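CYTH domain-containing protein (Pyrococcus horikoshii, PDB 2DC4) is of unknown function but belongs to the CYTH family, whose characterised members act on triphosphate or polyphosphate compounds, and so probably binds such a ligand. Local coordinates at residues R8-F11 and E12-K15; I62-R66 and N67-Y71; P156-Y159 and I160-I163. All coordinates share one frame; numbering follows the deposited sequence.

Interaction 1: residues R8-F11 and E12-K15; sequences RVNF and EDIK
Asn10 caps the helix 11-21 with its side-chain amide: OD1 accepts the Asp13 backbone N at 3.1 Å with an N-H...O angle of 169°, the donor tilted 17° from the carbonyl plane. Asn10 O takes the N-H of Ile14 at 3.1 Å, while Lys15 N closes on Phe11 O at 3.0 Å. With CG anti to the backbone N (chi1 -176°), the Phe11 ring runs alongside the Lys15 chain, both pointing the same way, and CE2 lies 3.8 Å from Lys15 CD. Glu12 bends at chi2 to bring its carboxylate carbon to the ring edge, CD 4.0 Å from Phe11 CD2. A water bridges the Asn10 amide and the Glu12 carboxylate, accepting from Asn10 ND2 and donating to Glu12 OE2 at 2.9 Å. Further out, Trp103 meets the Phe11 ring edge-to-face, Arg116 makes a cation-pi contact with it, and Lys15 NZ pairs with Glu19. Cut back to an alanine, Phe11 would probably open a gap beside Trp103 and the Lys15 chain and deprive Arg116 of its aromatic partner. The Asn10 amide thus satisfies a first-turn N-H that the helix itself cannot serve, and the Glu12 carboxylate is probably stabilised by the positive end of the helix dipole.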
ATOM      1  N   ARG A   8       2.492 -29.736 -10.839  1.00 19.75           N
ATOM      2  CA  ARG A   8       3.636 -30.167 -10.044  1.00 22.94           C
ATOM      3  C   ARG A   8       4.568 -30.702 -11.125  1.00 22.01           C
ATOM      4  O   ARG A   8       4.167 -31.538 -11.939  1.00 25.44           O
ATOM      5  CB  ARG A   8       3.218 -31.276  -9.073  1.00 24.93           C
ATOM      6  CG  ARG A   8       3.923 -31.238  -7.732  1.00 29.41           C
ATOM      7  CD  ARG A   8       3.078 -31.932  -6.667  1.00 31.34           C
ATOM      8  NE  ARG A   8       3.392 -31.435  -5.333  1.00 33.77           N
ATOM      9  CZ  ARG A   8       2.490 -31.251  -4.378  1.00 34.05           C
ATOM     10  NH1 ARG A   8       1.219 -31.526  -4.607  1.00 39.16           N
ATOM     11  NH2 ARG A   8       2.852 -30.773  -3.200  1.00 36.97           N
ATOM     12  N   VAL A   9       5.805 -30.223 -11.155  1.00 19.83           N
ATOM     13  CA  VAL A   9       6.718 -30.632 -12.211  1.00 19.65           C
ATOM     14  C   VAL A   9       8.152 -30.886 -11.785  1.00 21.99           C
ATOM     15  O   VAL A   9       8.539 -30.607 -10.651  1.00 23.81           O
ATOM     16  CB  VAL A   9       6.811 -29.544 -13.293  1.00 20.74           C
ATOM     17  CG1 VAL A   9       5.439 -29.215 -13.840  1.00 19.47           C
ATOM     18  CG2 VAL A   9       7.471 -28.301 -12.695  1.00 20.32           C
ATOM     19  N   ASN A  10       8.930 -31.428 -12.716  1.00 23.57           N
ATOM     20  CA  ASN A  10      10.351 -31.625 -12.483  1.00 25.44           C
ATOM     21  C   ASN A  10      10.955 -30.384 -13.134  1.00 25.72           C
ATOM     22  O   ASN A  10      10.862 -30.196 -14.352  1.00 24.15           O
ATOM     23  CB  ASN A  10      10.885 -32.882 -13.167  1.00 28.06           C
ATOM     24  CG  ASN A  10      12.395 -33.011 -13.025  1.00 29.00           C
ATOM     25  OD1 ASN A  10      13.152 -32.293 -13.680  1.00 32.03           O
ATOM     26  ND2 ASN A  10      12.838 -33.914 -12.154  1.00 30.15           N
ATOM     27  N   PHE A  11      11.547 -29.529 -12.309  1.00 26.03           N
ATOM     28  CA  PHE A  11      12.130 -28.276 -12.771  1.00 26.01           C
ATOM     29  C   PHE A  11      12.980 -28.337 -14.032  1.00 25.20           C
ATOM     30  O   PHE A  11      12.696 -27.655 -15.017  1.00 25.42           O
ATOM     31  CB  PHE A  11      12.971 -27.646 -11.662  1.00 25.07           C
ATOM     32  CG  PHE A  11      13.527 -26.305 -12.031  1.00 25.06           C
ATOM     33  CD1 PHE A  11      12.726 -25.171 -11.972  1.00 25.10           C
ATOM     34  CD2 PHE A  11      14.829 -26.185 -12.501  1.00 25.22           C
ATOM     35  CE1 PHE A  11      13.215 -23.934 -12.378  1.00 24.70           C
ATOM     36  CE2 PHE A  11      15.327 -24.958 -12.910  1.00 25.88           C
ATOM     37  CZ  PHE A  11      14.516 -23.828 -12.849  1.00 24.15           C
ATOM     38  N   GLU A  12      14.038 -29.136 -13.997  1.00 25.97           N
ATOM     39  CA  GLU A  12      14.940 -29.236 -15.133  1.00 27.44           C
ATOM     40  C   GLU A  12      14.274 -29.699 -16.426  1.00 27.07           C
ATOM     41  O   GLU A  12      14.510 -29.128 -17.488  1.00 26.32           O
ATOM     42  CB  GLU A  12      16.114 -30.162 -14.792  1.00 30.35           C
ATOM     43  CG  GLU A  12      17.053 -29.619 -13.712  1.00 34.85           C
ATOM     44  CD  GLU A  12      16.513 -29.777 -12.298  1.00 37.75           C
ATOM     45  OE1 GLU A  12      17.166 -29.270 -11.356  1.00 39.01           O
ATOM     46  OE2 GLU A  12      15.446 -30.412 -12.121  1.00 37.88           O
ATOM     47  N   ASP A  13      13.436 -30.726 -16.334  1.00 27.62           N
ATOM     48  CA  ASP A  13      12.763 -31.255 -17.513  1.00 28.99           C
ATOM     49  C   ASP A  13      11.809 -30.252 -18.157  1.00 26.75           C
ATOM     50  O   ASP A  13      11.853 -30.031 -19.367  1.00 25.08           O
ATOM     51  CB  ASP A  13      11.989 -32.530 -17.154  1.00 32.95           C
ATOM     52  CG  ASP A  13      12.878 -33.606 -16.548  1.00 37.33           C
ATOM     53  OD1 ASP A  13      13.962 -33.872 -17.110  1.00 39.45           O
ATOM     54  OD2 ASP A  13      12.490 -34.192 -15.515  1.00 40.56           O
ATOM     55  N   ILE A  14      10.955 -29.633 -17.349  1.00 23.58           N
ATOM     56  CA  ILE A  14       9.988 -28.684 -17.885  1.00 23.98           C
ATOM     57  C   ILE A  14      10.630 -27.390 -18.390  1.00 23.21           C
ATOM     58  O   ILE A  14      10.145 -26.788 -19.350  1.00 22.23           O
ATOM     59  CB  ILE A  14       8.891 -28.369 -16.845  1.00 26.36           C
ATOM     60  CG1 ILE A  14       7.630 -27.883 -17.562  1.00 28.11           C
ATOM     61  CG2 ILE A  14       9.382 -27.333 -15.845  1.00 26.74           C
ATOM     62  CD1 ILE A  14       6.944 -28.966 -18.385  1.00 29.50           C
ATOM     63  N   LYS A  15      11.718 -26.966 -17.754  1.00 23.14           N
ATOM     64  CA  LYS A  15      12.415 -25.757 -18.182  1.00 24.63           C
ATOM     65  C   LYS A  15      12.906 -26.014 -19.605  1.00 25.15           C
ATOM     66  O   LYS A  15      12.762 -25.170 -20.491  1.00 23.72           O
ATOM     67  CB  LYS A  15      13.600 -25.462 -17.254  1.00 23.34           C
ATOM     68  CG  LYS A  15      14.412 -24.226 -17.631  1.00 25.02           C
ATOM     69  CD  LYS A  15      15.461 -23.919 -16.568  1.00 27.21           C
ATOM     70  CE  LYS A  15      16.272 -22.674 -16.904  1.00 29.47           C
ATOM     71  NZ  LYS A  15      17.110 -22.837 -18.127  1.00 32.70           N
TER
HETATM   72  O   HOH W   1      15.872 -33.235 -12.097  1.00 33.69           O

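Interaction 2: residues I62-R66 and N67-Y71; sequences ILDKR and NEEFY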
ATOM      1  N   ILE A  62     -10.738 -15.892  -4.842  1.00 27.39           N
ATOM      2  CA  ILE A  62     -10.913 -17.108  -5.630  1.00 29.23           C
ATOM      3  C   ILE A  62     -12.327 -17.078  -6.193  1.00 29.25           C
ATOM      4  O   ILE A  62     -13.281 -16.841  -5.453  1.00 30.85           O
ATOM      5  CB  ILE A  62     -10.787 -18.377  -4.764  1.00 30.95           C
ATOM      6  CG1 ILE A  62      -9.577 -18.273  -3.833  1.00 33.90           C
ATOM      7  CG2 ILE A  62     -10.688 -19.605  -5.661  1.00 31.95           C
ATOM      8  CD1 ILE A  62      -8.271 -18.047  -4.531  1.00 34.45           C
ATOM      9  N   LEU A  63     -12.466 -17.340  -7.488  1.00 29.83           N
ATOM     10  CA  LEU A  63     -13.780 -17.306  -8.121  1.00 31.51           C
ATOM     11  C   LEU A  63     -14.334 -18.679  -8.492  1.00 33.34           C
ATOM     12  O   LEU A  63     -15.509 -18.797  -8.841  1.00 32.45           O
ATOM     13  CB  LEU A  63     -13.727 -16.422  -9.369  1.00 31.38           C
ATOM     14  CG  LEU A  63     -13.156 -15.012  -9.172  1.00 30.81           C
ATOM     15  CD1 LEU A  63     -13.125 -14.280 -10.506  1.00 30.43           C
ATOM     16  CD2 LEU A  63     -13.991 -14.248  -8.155  1.00 30.83           C
ATOM     17  N   ASP A  64     -13.495 -19.710  -8.420  1.00 33.81           N
ATOM     18  CA  ASP A  64     -13.922 -21.073  -8.755  1.00 35.52           C
ATOM     19  C   ASP A  64     -13.466 -22.048  -7.672  1.00 36.85           C
ATOM     20  O   ASP A  64     -12.775 -21.657  -6.733  1.00 39.25           O
ATOM     21  CB  ASP A  64     -13.337 -21.495 -10.106  1.00 35.02           C
ATOM     22  CG  ASP A  64     -11.841 -21.737 -10.040  1.00 35.77           C
ATOM     23  OD1 ASP A  64     -11.125 -20.874  -9.494  1.00 37.72           O
ATOM     24  OD2 ASP A  64     -11.379 -22.787 -10.533  1.00 34.56           O
ATOM     25  N   LYS A  65     -13.845 -23.317  -7.799  1.00 36.77           N
ATOM     26  CA  LYS A  65     -13.456 -24.304  -6.796  1.00 37.43           C
ATOM     27  C   LYS A  65     -12.198 -25.095  -7.155  1.00 36.42           C
ATOM     28  O   LYS A  65     -11.784 -25.983  -6.409  1.00 37.90           O
ATOM     29  CB  LYS A  65     -14.620 -25.262  -6.517  1.00 39.25           C
ATOM     30  CG  LYS A  65     -15.843 -24.594  -5.890  1.00 41.89           C
ATOM     31  CD  LYS A  65     -15.496 -23.903  -4.574  1.00 43.53           C
ATOM     32  CE  LYS A  65     -16.731 -23.299  -3.916  1.00 44.74           C
ATOM     33  NZ  LYS A  65     -17.392 -22.272  -4.770  1.00 46.50           N
ATOM     34  N   ARG A  66     -11.590 -24.772  -8.291  1.00 34.67           N
ATOM     35  CA  ARG A  66     -10.371 -25.451  -8.720  1.00 33.02           C
ATOM     36  C   ARG A  66      -9.176 -24.525  -8.528  1.00 30.46           C
ATOM     37  O   ARG A  66      -8.051 -24.870  -8.888  1.00 29.44           O
ATOM     38  CB  ARG A  66     -10.464 -25.848 -10.193  1.00 35.10           C
ATOM     39  CG  ARG A  66     -11.647 -26.739 -10.540  1.00 39.25           C
ATOM     40  CD  ARG A  66     -11.664 -27.063 -12.027  1.00 41.95           C
ATOM     41  NE  ARG A  66     -10.589 -27.974 -12.412  1.00 45.08           N
ATOM     42  CZ  ARG A  66     -10.499 -29.238 -12.006  1.00 46.87           C
ATOM     43  NH1 ARG A  66     -11.424 -29.746 -11.198  1.00 47.84           N
ATOM     44  NH2 ARG A  66      -9.490 -29.999 -12.409  1.00 47.76           N
ATOM     45  N   ASN A  67      -9.426 -23.348  -7.960  1.00 28.84           N
ATOM     46  CA  ASN A  67      -8.366 -22.367  -7.741  1.00 27.69           C
ATOM     47  C   ASN A  67      -7.716 -21.999  -9.076  1.00 26.85           C
ATOM     48  O   ASN A  67      -6.501 -21.828  -9.155  1.00 26.84           O
ATOM     49  CB  ASN A  67      -7.307 -22.932  -6.786  1.00 27.62           C
ATOM     50  CG  ASN A  67      -7.792 -23.009  -5.350  1.00 28.85           C
ATOM     51  OD1 ASN A  67      -8.798 -22.392  -4.988  1.00 30.54           O
ATOM     52  ND2 ASN A  67      -7.090 -23.779  -4.527  1.00 27.23           N
ATOM     53  N   GLU A  68      -8.533 -21.864 -10.116  1.00 25.51           N
ATOM     54  CA  GLU A  68      -8.034 -21.530 -11.446  1.00 26.59           C
ATOM     55  C   GLU A  68      -8.476 -20.163 -11.958  1.00 25.71           C
ATOM     56  O   GLU A  68      -7.958 -19.677 -12.960  1.00 26.74           O
ATOM     57  CB  GLU A  68      -8.462 -22.613 -12.444  1.00 27.25           C
ATOM     58  CG  GLU A  68      -7.684 -23.914 -12.306  1.00 26.67           C
ATOM     59  CD  GLU A  68      -8.249 -25.040 -13.160  1.00 27.95           C
ATOM     60  OE1 GLU A  68      -8.969 -24.755 -14.139  1.00 29.74           O
ATOM     61  OE2 GLU A  68      -7.956 -26.214 -12.855  1.00 29.12           O
ATOM     62  N   GLU A  69      -9.432 -19.548 -11.271  1.00 26.23           N
ATOM     63  CA  GLU A  69      -9.933 -18.238 -11.678  1.00 24.95           C
ATOM     64  C   GLU A  69      -9.863 -17.308 -10.478  1.00 23.96           C
ATOM     65  O   GLU A  69     -10.322 -17.661  -9.395  1.00 24.10           O
ATOM     66  CB  GLU A  69     -11.381 -18.354 -12.165  1.00 27.46           C
ATOM     67  CG  GLU A  69     -11.604 -19.476 -13.168  1.00 32.09           C
ATOM     68  CD  GLU A  69     -13.039 -19.540 -13.661  1.00 34.37           C
ATOM     69  OE1 GLU A  69     -13.954 -19.242 -12.864  1.00 36.66           O
ATOM     70  OE2 GLU A  69     -13.250 -19.901 -14.838  1.00 36.51           O
ATOM     71  N   PHE A  70      -9.280 -16.127 -10.668  1.00 25.10           N
ATOM     72  CA  PHE A  70      -9.148 -15.175  -9.568  1.00 25.76           C
ATOM     73  C   PHE A  70      -9.378 -13.732  -9.980  1.00 23.88           C
ATOM     74  O   PHE A  70      -9.196 -13.360 -11.134  1.00 24.61           O
ATOM     75  CB  PHE A  70      -7.731 -15.191  -8.960  1.00 26.06           C
ATOM     76  CG  PHE A  70      -7.170 -16.552  -8.681  1.00 29.12           C
ATOM     77  CD1 PHE A  70      -6.800 -17.400  -9.720  1.00 29.54           C
ATOM     78  CD2 PHE A  70      -6.951 -16.964  -7.371  1.00 30.80           C
ATOM     79  CE1 PHE A  70      -6.218 -18.633  -9.458  1.00 31.54           C
ATOM     80  CE2 PHE A  70      -6.368 -18.198  -7.098  1.00 31.36           C
ATOM     81  CZ  PHE A  70      -6.001 -19.034  -8.144  1.00 32.69           C
ATOM     82  N   TYR A  71      -9.781 -12.919  -9.011  1.00 25.80           N
ATOM     83  CA  TYR A  71      -9.910 -11.491  -9.237  1.00 25.22           C
ATOM     84  C   TYR A  71      -8.647 -11.031  -8.526  1.00 24.48           C
ATOM     85  O   TYR A  71      -8.416 -11.413  -7.380  1.00 24.85           O
ATOM     86  CB  TYR A  71     -11.108 -10.875  -8.522  1.00 27.38           C
ATOM     87  CG  TYR A  71     -11.026  -9.363  -8.531  1.00 28.54           C
ATOM     88  CD1 TYR A  71     -11.132  -8.652  -9.724  1.00 30.70           C
ATOM     89  CD2 TYR A  71     -10.755  -8.653  -7.363  1.00 32.00           C
ATOM     90  CE1 TYR A  71     -10.967  -7.270  -9.759  1.00 33.26           C
ATOM     91  CE2 TYR A  71     -10.584  -7.266  -7.388  1.00 31.96           C
ATOM     92  CZ  TYR A  71     -10.690  -6.586  -8.588  1.00 33.67           C
ATOM     93  OH  TYR A  71     -10.508  -5.224  -8.626  1.00 36.38           O
TER
HETATM   94  O   HOH W   2     -16.814 -19.957 -11.392  1.00 52.72           O
HETATM   95  O   HOH W   3      -6.664 -26.566 -10.453  1.00 32.76           O
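Asp64 grips the backbone beyond the turn with both carboxylate oxygens. Its CG sits between the backbone N and the carbonyl carbon (chi1 71°), which swings the group back over the loop toward the amides of Glu68 and Glu69. Glu68 N is shared between Asp64 OD1 at 2.8 Å and Asp64 OD2 at 3.0 Å, each oxygen using its syn lone pair. Glu69 N reaches Asp64 OD1, also at 2.8 Å, from above the carboxylate plane (58° out of it), and Arg66 N adds a weak bond to OD2. These bonds close the hairpin loop between strands 54-62 and 69-76 of the CYTH barrel; Asn67 takes left-handed backbone angles in this loop. At its base Leu63 N donates to Glu69 O at 2.9 Å, next to the antiparallel, non-hydrogen-bonded pair Ile62 and Phe70. Glu68 OE2 has two partners here: a salt bridge from Arg66 NE at 3.2 Å, the guanidinium nearly perpendicular to the carboxylate, and a water at 2.8 Å that also donates to Arg66 O. The other oxygen, OE1, is bound by Lys137. A second water donates to Leu63 O and Glu69 OE1. Asn67 ND2 donates to Pro156 O, and Tyr71 OH is hydrogen-bonded to Glu85 of the second subunit.

Interaction 3: residues P156-Y159 and I160-I163; sequences PKLY and IELI
Glu161 turns back on the residue that precedes its helix: OE1 accepts the Leu158 backbone N at 3.0 Å in a nearly straight bond (171°), met on the anti side of the carboxylate. Glu161 CG stands anti to the carbonyl carbon (chi1 -55°) and the chain runs extended beyond it, which carries the carboxylate back past Leu158, whose own CG comes within 3.7 Å of Glu161 OE1. Among the backbone bonds, Leu158 O receives Glu161 N at 2.9 Å, the donor standing well above the carbonyl plane. Leu162 N is divided between Leu158 O and Tyr159 O, both bonds weak, and Ile163 N reaches Tyr159 O at 3.2 Å as the chain leaves the helix. A water adds a solvent-mediated link, accepting from Lys157 NZ at 2.7 Å and donating to Glu161 O. It bridges the lysine ammonium to the helix backbone, while the Glu161 carboxylate stays too far from NZ for an ion pair.

The apolar contacts gather round Leu162. Leu162 CD2 lies 3.7 Å from Lys157 CB, and Leu162 CD1 meets Tyr159 CD2 at 3.9 Å, the tyrosine and leucine side chains crossing at a slant. Leu158 CB touches Ile160 CG2 more loosely, at 4.1 Å. Beyond these segments, the Tyr159 hydroxyl is hydrogen-bonded to Asp125 and Asn115, and Lys6 makes a cation-pi contact with its ring, so the tyrosine ties this short helix to barrel strands. Ile160 and Ile163 pack on Val98 of strand 94-107. Leu158 is the N-cap and Glu161 the third residue of the helix, so the side-chain bond to Leu158 N is the reciprocal half of a capping box; leucine, having no polar side-chain atom, cannot supply the other half. The whole is a C-terminal helix laid against the strands of a CYTH barrel.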
ATOM      1  N   PRO A 156      -4.158 -28.240  -7.317  1.00 24.81           N
ATOM      2  CA  PRO A 156      -5.177 -27.235  -6.996  1.00 26.08           C
ATOM      3  C   PRO A 156      -4.820 -26.300  -5.840  1.00 25.59           C
ATOM      4  O   PRO A 156      -5.197 -25.129  -5.840  1.00 26.85           O
ATOM      5  CB  PRO A 156      -6.413 -28.078  -6.665  1.00 27.69           C
ATOM      6  CG  PRO A 156      -6.101 -29.447  -7.223  1.00 29.34           C
ATOM      7  CD  PRO A 156      -4.636 -29.585  -6.971  1.00 27.77           C
ATOM      8  N   LYS A 157      -4.095 -26.819  -4.857  1.00 24.48           N
ATOM      9  CA  LYS A 157      -3.739 -26.026  -3.687  1.00 23.81           C
ATOM     10  C   LYS A 157      -2.931 -24.766  -3.970  1.00 22.22           C
ATOM     11  O   LYS A 157      -2.108 -24.723  -4.883  1.00 21.30           O
ATOM     12  CB  LYS A 157      -2.982 -26.889  -2.679  1.00 24.52           C
ATOM     13  CG  LYS A 157      -3.817 -27.993  -2.043  1.00 27.81           C
ATOM     14  CD  LYS A 157      -3.006 -28.748  -0.995  1.00 29.07           C
ATOM     15  CE  LYS A 157      -3.868 -29.739  -0.231  1.00 30.99           C
ATOM     16  NZ  LYS A 157      -3.097 -30.425   0.847  1.00 33.10           N
ATOM     17  N   LEU A 158      -3.181 -23.738  -3.166  1.00 21.33           N
ATOM     18  CA  LEU A 158      -2.470 -22.470  -3.287  1.00 21.19           C
ATOM     19  C   LEU A 158      -1.104 -22.642  -2.633  1.00 20.61           C
ATOM     20  O   LEU A 158      -0.924 -23.510  -1.786  1.00 20.90           O
ATOM     21  CB  LEU A 158      -3.248 -21.370  -2.565  1.00 22.59           C
ATOM     22  CG  LEU A 158      -4.712 -21.221  -2.978  1.00 23.61           C
ATOM     23  CD1 LEU A 158      -5.404 -20.217  -2.062  1.00 29.11           C
ATOM     24  CD2 LEU A 158      -4.789 -20.779  -4.432  1.00 27.80           C
ATOM     25  N   TYR A 159      -0.142 -21.811  -3.016  1.00 19.75           N
ATOM     26  CA  TYR A 159       1.191 -21.906  -2.447  1.00 20.37           C
ATOM     27  C   TYR A 159       1.201 -21.747  -0.934  1.00 20.20           C
ATOM     28  O   TYR A 159       1.979 -22.404  -0.248  1.00 20.25           O
ATOM     29  CB  TYR A 159       2.116 -20.870  -3.092  1.00 21.82           C
ATOM     30  CG  TYR A 159       2.506 -21.237  -4.503  1.00 21.13           C
ATOM     31  CD1 TYR A 159       2.378 -20.323  -5.548  1.00 22.90           C
ATOM     32  CD2 TYR A 159       2.979 -22.516  -4.799  1.00 23.29           C
ATOM     33  CE1 TYR A 159       2.707 -20.682  -6.864  1.00 22.92           C
ATOM     34  CE2 TYR A 159       3.310 -22.880  -6.099  1.00 22.65           C
ATOM     35  CZ  TYR A 159       3.169 -21.961  -7.126  1.00 21.99           C
ATOM     36  OH  TYR A 159       3.470 -22.339  -8.418  1.00 23.03           O
ATOM     37  N   ILE A 160       0.337 -20.885  -0.410  1.00 20.09           N
ATOM     38  CA  ILE A 160       0.293 -20.682   1.032  1.00 22.04           C
ATOM     39  C   ILE A 160      -0.218 -21.948   1.741  1.00 24.56           C
ATOM     40  O   ILE A 160       0.071 -22.172   2.917  1.00 23.36           O
ATOM     41  CB  ILE A 160      -0.569 -19.426   1.390  1.00 21.54           C
ATOM     42  CG1 ILE A 160      -0.481 -19.131   2.893  1.00 21.36           C
ATOM     43  CG2 ILE A 160      -2.013 -19.631   0.950  1.00 21.35           C
ATOM     44  CD1 ILE A 160       0.937 -18.874   3.396  1.00 22.82           C
ATOM     45  N   GLU A 161      -0.950 -22.791   1.013  1.00 24.66           N
ATOM     46  CA  GLU A 161      -1.459 -24.046   1.578  1.00 27.93           C
ATOM     47  C   GLU A 161      -0.453 -25.188   1.370  1.00 27.96           C
ATOM     48  O   GLU A 161      -0.493 -26.199   2.071  1.00 30.53           O
ATOM     49  CB  GLU A 161      -2.790 -24.441   0.918  1.00 28.34           C
ATOM     50  CG  GLU A 161      -3.889 -23.382   0.967  1.00 32.19           C
ATOM     51  CD  GLU A 161      -5.175 -23.828   0.274  1.00 34.75           C
ATOM     52  OE1 GLU A 161      -5.120 -24.259  -0.904  1.00 31.59           O
ATOM     53  OE2 GLU A 161      -6.251 -23.740   0.909  1.00 37.56           O
ATOM     54  N   LEU A 162       0.447 -25.023   0.404  1.00 27.27           N
ATOM     55  CA  LEU A 162       1.440 -26.044   0.079  1.00 27.12           C
ATOM     56  C   LEU A 162       2.707 -26.056   0.925  1.00 27.80           C
ATOM     57  O   LEU A 162       3.308 -27.110   1.122  1.00 28.18           O
ATOM     58  CB  LEU A 162       1.836 -25.934  -1.396  1.00 25.50           C
ATOM     59  CG  LEU A 162       0.751 -26.318  -2.404  1.00 26.67           C
ATOM     60  CD1 LEU A 162       1.072 -25.737  -3.770  1.00 24.55           C
ATOM     61  CD2 LEU A 162       0.633 -27.837  -2.461  1.00 27.74           C
ATOM     62  N   ILE A 163       3.123 -24.893   1.417  1.00 27.89           N
ATOM     63  CA  ILE A 163       4.337 -24.827   2.217  1.00 28.36           C
ATOM     64  C   ILE A 163       4.191 -25.596   3.527  1.00 30.73           C
ATOM     65  O   ILE A 163       3.186 -25.477   4.229  1.00 30.91           O
ATOM     66  CB  ILE A 163       4.734 -23.368   2.515  1.00 28.77           C
ATOM     67  CG1 ILE A 163       3.580 -22.642   3.205  1.00 27.77           C
ATOM     68  CG2 ILE A 163       5.118 -22.667   1.213  1.00 27.63           C
ATOM     69  CD1 ILE A 163       3.938 -21.242   3.678  1.00 28.47           C
TER
HETATM   70  O   HOH W   4      -0.751 -29.283   1.343  1.00 60.56           O

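In the fold
From the N terminus, interaction 1 comes first, where strand 2-8 gives way to helix 11-21. Interaction 2 follows, closing the hairpin between strands 54-62 and 69-76, and interaction 3 starts the short C-terminal helix 159-162. Each is local and they lie in series, so none nests within or crosses another. In space the C-terminal segment sits between the other two: interactions 1 and 2 do not touch, their nearest atoms being about 11 Å apart, while 156-163 meets both. Arg8 packs on Leu162, and the hairpin loop meets 156-159, where Phe70 also packs on Leu158. The chain's end thus packs against both the end of the first strand and the hairpin loop.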